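Local coordinates for serine--tRNA ligase, cytoplasmic (Candida albicans, PDB 3QO8), which attaches serine to tRNA(Ser) in two steps, first activating it with ATP as seryl-adenylate and then transferring it to the acceptor end of the tRNA, at residues Tyr183-Phe186 and Leu187-Leu191; Arg102-Ile105 and Asn106-Gly109. All blocks are in the same frame, centred on the assembly; numbering follows the deposited sequence.

Interaction 1 of 2, residues Tyr183-Phe186 and Leu187-Leu191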
ATOM      1  N   TYR A 183       8.706 -19.063  -3.015  1.00 16.67           N
ATOM      2  CA  TYR A 183       9.043 -19.073  -1.596  1.00 18.21           C
ATOM      3  C   TYR A 183       9.403 -17.698  -1.041  1.00 17.50           C
ATOM      4  O   TYR A 183       9.433 -17.508   0.177  1.00 16.93           O
ATOM      5  CB  TYR A 183      10.133 -20.109  -1.283  1.00 18.04           C
ATOM      6  CG  TYR A 183       9.618 -21.524  -1.354  1.00 21.51           C
ATOM      7  CD1 TYR A 183       9.961 -22.359  -2.412  1.00 24.83           C
ATOM      8  CD2 TYR A 183       8.762 -22.018  -0.379  1.00 22.54           C
ATOM      9  CE1 TYR A 183       9.472 -23.659  -2.484  1.00 30.10           C
ATOM     10  CE2 TYR A 183       8.262 -23.306  -0.446  1.00 24.02           C
ATOM     11  CZ  TYR A 183       8.626 -24.121  -1.496  1.00 34.41           C
ATOM     12  OH  TYR A 183       8.138 -25.401  -1.557  1.00 37.74           O
ATOM     13  N   GLY A 184       9.695 -16.752  -1.928  1.00 15.33           N
ATOM     14  CA  GLY A 184       9.850 -15.371  -1.519  1.00 17.06           C
ATOM     15  C   GLY A 184       8.562 -14.874  -0.889  1.00 21.96           C
ATOM     16  O   GLY A 184       8.590 -14.230   0.158  1.00 15.07           O
ATOM     17  N   VAL A 185       7.430 -15.181  -1.525  1.00 17.88           N
ATOM     18  CA  VAL A 185       6.122 -14.804  -0.991  1.00 17.55           C
ATOM     19  C   VAL A 185       5.858 -15.567   0.298  1.00 18.98           C
ATOM     20  O   VAL A 185       5.446 -14.976   1.286  1.00 13.93           O
ATOM     21  CB  VAL A 185       4.972 -15.096  -1.984  1.00 14.46           C
ATOM     22  CG1 VAL A 185       3.605 -14.676  -1.367  1.00 12.28           C
ATOM     23  CG2 VAL A 185       5.204 -14.387  -3.340  1.00 11.21           C
ATOM     24  N   PHE A 186       6.103 -16.879   0.289  1.00 15.87           N
ATOM     25  CA  PHE A 186       5.803 -17.717   1.457  1.00 18.49           C
ATOM     26  C   PHE A 186       6.630 -17.324   2.692  1.00 19.40           C
ATOM     27  O   PHE A 186       6.132 -17.331   3.821  1.00 15.58           O
ATOM     28  CB  PHE A 186       6.012 -19.198   1.141  1.00 19.72           C
ATOM     29  CG  PHE A 186       4.947 -19.796   0.246  1.00 21.63           C
ATOM     30  CD1 PHE A 186       3.626 -19.404   0.353  1.00 24.62           C
ATOM     31  CD2 PHE A 186       5.280 -20.762  -0.696  1.00 25.10           C
ATOM     32  CE1 PHE A 186       2.641 -19.969  -0.457  1.00 24.12           C
ATOM     33  CE2 PHE A 186       4.297 -21.333  -1.518  1.00 26.77           C
ATOM     34  CZ  PHE A 186       2.987 -20.931  -1.400  1.00 21.84           C
ATOM     35  N   LEU A 187       7.892 -16.970   2.480  1.00 17.08           N
ATOM     36  CA  LEU A 187       8.733 -16.552   3.600  1.00 16.34           C
ATOM     37  C   LEU A 187       8.266 -15.220   4.174  1.00 14.98           C
ATOM     38  O   LEU A 187       8.294 -15.017   5.380  1.00 16.30           O
ATOM     39  CB  LEU A 187      10.201 -16.431   3.173  1.00 19.19           C
ATOM     40  CG  LEU A 187      10.970 -17.753   3.118  1.00 24.51           C
ATOM     41  CD1 LEU A 187      12.239 -17.612   2.294  1.00 20.70           C
ATOM     42  CD2 LEU A 187      11.265 -18.256   4.527  1.00 22.92           C
ATOM     43  N   ASN A 188       7.891 -14.294   3.300  1.00 12.32           N
ATOM     44  CA  ASN A 188       7.386 -13.010   3.759  1.00 13.65           C
ATOM     45  C   ASN A 188       6.124 -13.187   4.609  1.00 13.50           C
ATOM     46  O   ASN A 188       6.028 -12.646   5.708  1.00 15.41           O
ATOM     47  CB  ASN A 188       7.132 -12.077   2.579  1.00 12.53           C
ATOM     48  CG  ASN A 188       7.145 -10.620   2.987  1.00 18.01           C
ATOM     49  OD1 ASN A 188       8.150 -10.110   3.501  1.00 18.24           O
ATOM     50  ND2 ASN A 188       6.054  -9.932   2.727  1.00 17.00           N
ATOM     51  N   GLN A 189       5.174 -13.978   4.109  1.00 16.60           N
ATOM     52  CA  GLN A 189       3.960 -14.283   4.864  1.00 14.86           C
ATOM     53  C   GLN A 189       4.269 -15.019   6.167  1.00 11.56           C
ATOM     54  O   GLN A 189       3.644 -14.759   7.199  1.00 14.35           O
ATOM     55  CB  GLN A 189       2.978 -15.086   4.000  1.00 11.05           C
ATOM     56  CG  GLN A 189       2.299 -14.241   2.917  1.00 12.39           C
ATOM     57  CD  GLN A 189       1.473 -13.115   3.504  1.00 11.74           C
ATOM     58  OE1 GLN A 189       1.655 -11.945   3.170  1.00 13.66           O
ATOM     59  NE2 GLN A 189       0.553 -13.465   4.382  1.00 10.59           N
ATOM     60  N   ALA A 190       5.228 -15.945   6.115  1.00 14.55           N
ATOM     61  CA  ALA A 190       5.637 -16.675   7.302  1.00 17.23           C
ATOM     62  C   ALA A 190       6.078 -15.699   8.386  1.00 12.34           C
ATOM     63  O   ALA A 190       5.664 -15.813   9.533  1.00 17.42           O
ATOM     64  CB  ALA A 190       6.782 -17.691   6.971  1.00 12.37           C
ATOM     65  N   LEU A 191       6.936 -14.747   8.028  1.00 11.46           N
ATOM     66  CA  LEU A 191       7.409 -13.771   9.019  1.00 12.80           C
ATOM     67  C   LEU A 191       6.281 -12.893   9.562  1.00 14.75           C
ATOM     68  O   LEU A 191       6.222 -12.609  10.758  1.00 15.80           O
ATOM     69  CB  LEU A 191       8.520 -12.894   8.444  1.00 16.38           C
ATOM     70  CG  LEU A 191       9.864 -13.633   8.411  1.00 20.25           C
ATOM     71  CD1 LEU A 191      10.816 -12.930   7.489  1.00 13.17           C
ATOM     72  CD2 LEU A 191      10.430 -13.727   9.833  1.00 16.14           C
TER
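Leu-187 N meets Tyr-183 O at 2.8 Å, the first of four successive i to i+4 backbone hydrogen bonds that build the opening turns of helix 183-200. Asn-188 N bonds to Gly-184 O at 3.2 Å, Gln-189 N to Val-185 O at 3.0 Å, and Ala-190 N to Phe-186 O at 2.8 Å. The Gln-189 bond is the straightest, with an N-H...O angle of 174°.

The side-chain carbons pack against the same carbonyl oxygens. The helical backbone brings Leu-187 CB within 3.3 Å of Tyr-183 O, and a chi1 of -81°, with CG beside the backbone N, brings CG just as close. Ala-190 CB comes within 3.2 Å of Phe-186 O, and Gln-189 CG lies 3.6 Å from Val-185 O before the chain bends at chi2 and carries the amide away from the preceding turn, toward the second subunit. Within the first turn, Tyr-183 brings CD2 to the rim of the Phe-186 ring, in its plane, 3.7 Å from Phe-186 CD2.

The polar ends reach beyond these turns. Asn-188 swings CG to the side opposite its backbone N (chi1 -157°); its OD1 is bonded to Thr-408 and its ND2 to Glu-299, so both ends of this buried amide are satisfied and its flip is fixed. Gln-189 NE2 bonds to Asn-193 of the second subunit, while Val-185 and Phe-186 pack on Leu-196 and Pro-206 of that subunit.

A long helix that leads into strand 205-208 and packs against its counterpart in the partner subunit is the hallmark of motif 1 of class II aminoacyl-tRNA synthetases, the element that builds the homodimer interface.

Interaction 2 of 2, residues Arg102-Ile105 and Asn106-Gly109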
ATOM      1  N   ARG A 102       4.283  28.108  19.393  1.00 39.41           N
ATOM      2  CA  ARG A 102       4.110  26.672  19.195  1.00 44.40           C
ATOM      3  C   ARG A 102       4.952  26.134  18.035  1.00 43.13           C
ATOM      4  O   ARG A 102       5.435  24.999  18.074  1.00 36.12           O
ATOM      5  CB  ARG A 102       2.632  26.322  19.035  1.00 49.91           C
ATOM      6  CG  ARG A 102       1.820  26.715  20.262  1.00 62.66           C
ATOM      7  CD  ARG A 102       0.345  26.392  20.130  1.00 72.58           C
ATOM      8  NE  ARG A 102      -0.392  26.844  21.306  1.00 81.58           N
ATOM      9  CZ  ARG A 102      -0.558  26.123  22.412  1.00 82.36           C
ATOM     10  NH1 ARG A 102      -0.049  24.900  22.494  1.00 78.59           N
ATOM     11  NH2 ARG A 102      -1.240  26.622  23.435  1.00 82.29           N
ATOM     12  N   SER A 103       5.143  26.960  17.014  1.00 43.12           N
ATOM     13  CA  SER A 103       5.970  26.585  15.875  1.00 44.83           C
ATOM     14  C   SER A 103       7.405  26.347  16.310  1.00 46.96           C
ATOM     15  O   SER A 103       8.060  25.412  15.846  1.00 49.06           O
ATOM     16  CB  SER A 103       5.936  27.679  14.813  1.00 51.84           C
ATOM     17  OG  SER A 103       6.992  27.515  13.885  1.00 58.58           O
ATOM     18  N   LYS A 104       7.896  27.211  17.194  1.00 40.33           N
ATOM     19  CA  LYS A 104       9.250  27.084  17.705  1.00 44.95           C
ATOM     20  C   LYS A 104       9.368  25.873  18.618  1.00 38.38           C
ATOM     21  O   LYS A 104      10.298  25.085  18.491  1.00 39.90           O
ATOM     22  CB  LYS A 104       9.679  28.355  18.435  1.00 45.89           C
ATOM     23  CG  LYS A 104      10.020  29.500  17.497  1.00 53.50           C
ATOM     24  CD  LYS A 104      10.665  30.659  18.240  1.00 58.86           C
ATOM     25  CE  LYS A 104      11.066  31.771  17.284  1.00 62.83           C
ATOM     26  NZ  LYS A 104      12.016  31.297  16.243  1.00 66.26           N
ATOM     27  N   ILE A 105       8.418  25.719  19.530  1.00 26.58           N
ATOM     28  CA  ILE A 105       8.455  24.590  20.447  1.00 29.19           C
ATOM     29  C   ILE A 105       8.441  23.276  19.677  1.00 31.16           C
ATOM     30  O   ILE A 105       9.100  22.305  20.060  1.00 29.54           O
ATOM     31  CB  ILE A 105       7.299  24.642  21.438  1.00 28.03           C
ATOM     32  CG1 ILE A 105       7.510  25.817  22.405  1.00 30.02           C
ATOM     33  CG2 ILE A 105       7.171  23.318  22.176  1.00 25.50           C
ATOM     34  CD1 ILE A 105       6.316  26.120  23.263  1.00 29.60           C
ATOM     35  N   ASN A 106       7.716  23.266  18.565  1.00 30.82           N
ATOM     36  CA  ASN A 106       7.628  22.083  17.723  1.00 33.51           C
ATOM     37  C   ASN A 106       8.973  21.646  17.149  1.00 34.33           C
ATOM     38  O   ASN A 106       9.168  20.474  16.836  1.00 41.32           O
ATOM     39  CB  ASN A 106       6.621  22.305  16.594  1.00 39.23           C
ATOM     40  CG  ASN A 106       6.485  21.101  15.701  1.00 46.36           C
ATOM     41  OD1 ASN A 106       5.968  20.063  16.116  1.00 47.53           O
ATOM     42  ND2 ASN A 106       6.949  21.227  14.461  1.00 53.30           N
ATOM     43  N   GLN A 107       9.892  22.591  17.011  1.00 33.92           N
ATOM     44  CA  GLN A 107      11.219  22.295  16.484  1.00 35.53           C
ATOM     45  C   GLN A 107      12.150  21.629  17.511  1.00 35.65           C
ATOM     46  O   GLN A 107      13.142  21.009  17.136  1.00 30.19           O
ATOM     47  CB  GLN A 107      11.877  23.569  15.959  1.00 40.34           C
ATOM     48  CG  GLN A 107      11.112  24.270  14.864  1.00 47.44           C
ATOM     49  CD  GLN A 107      11.852  25.482  14.355  1.00 55.01           C
ATOM     50  OE1 GLN A 107      13.038  25.405  14.031  1.00 60.20           O
ATOM     51  NE2 GLN A 107      11.166  26.615  14.297  1.00 58.24           N
ATOM     52  N   VAL A 108      11.827  21.753  18.796  1.00 30.05           N
ATOM     53  CA  VAL A 108      12.691  21.228  19.849  1.00 26.21           C
ATOM     54  C   VAL A 108      12.482  19.727  20.057  1.00 32.51           C
ATOM     55  O   VAL A 108      11.363  19.268  20.303  1.00 29.73           O
ATOM     56  CB  VAL A 108      12.466  21.967  21.183  1.00 28.07           C
ATOM     57  CG1 VAL A 108      13.384  21.407  22.273  1.00 23.97           C
ATOM     58  CG2 VAL A 108      12.689  23.467  21.003  1.00 30.04           C
ATOM     59  N   GLY A 109      13.567  18.967  19.959  1.00 28.77           N
ATOM     60  CA  GLY A 109      13.518  17.534  20.181  1.00 25.13           C
ATOM     61  C   GLY A 109      13.234  17.174  21.626  1.00 27.72           C
ATOM     62  O   GLY A 109      13.402  17.986  22.532  1.00 26.48           O
TER
HETATM   63  O   HOH W   1       9.352  20.467  21.748  1.00 24.83           O
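Val-108 folds back over the last turn of helix 74-107, its CB 3.6 Å from Ile-105 O, and this is the buried side. Val-108 N bonds to the same oxygen at 3.1 Å. A water bonds to Val-108 O at 2.8 Å; its link to Ile-105 O is so short that it is doubtful. Val-108 CB points back toward the helix, and its side chain is buried against Ile-18, Ile-35 and Leu-2; Ile-105 packs nearby on Met-1 and Ile-4.

The bonding changes along this turn: Asn-106 N still reaches Arg-102 O at 2.9 Å, four residues back, but Gln-107 N and Val-108 N each reach only three back, with the donors above the carbonyl planes. The bonding thus turns 3-10-like before the chain leaves in extended form. Helix 74-107 pairs with helix 30-65 in the long antiparallel coiled-coil arm of the N-terminal tRNA-binding domain, and Lys-104 joins the two through a salt bridge to Glu-34.

Ser-103, Asn-106 and Gln-107 are exposed instead, and their polar ends make little contact across the turn. Gln-107 runs extended beyond CG, which rests 3.4 Å from Ser-103 O, while its NE2 stays 4.3 Å from Ser-103 OG. Asn-106 turns CG opposite its backbone N (chi1 -179°), leading its amide away from the preceding turn.

The two contacts are separate helix turns in different domains. Interaction 2 ends the N-terminal helical arm and comes first in the chain; interaction 1 opens the dimer-interface helix of the catalytic core. Their centres are 42 Å apart on opposite sides of the chain's centre, with about 32 Å between nearest atoms, and they do not touch. Interaction 1 is near the active site: the side chain of Asn-188 is about 10 Å from a bound seryl-adenylate analogue and about 9 Å from that of Val-295, an ATP-site residue by similarity. Interaction 2 lies away from those sites, though the Val-108 side chain is about 11 Å from a bound magnesium ion.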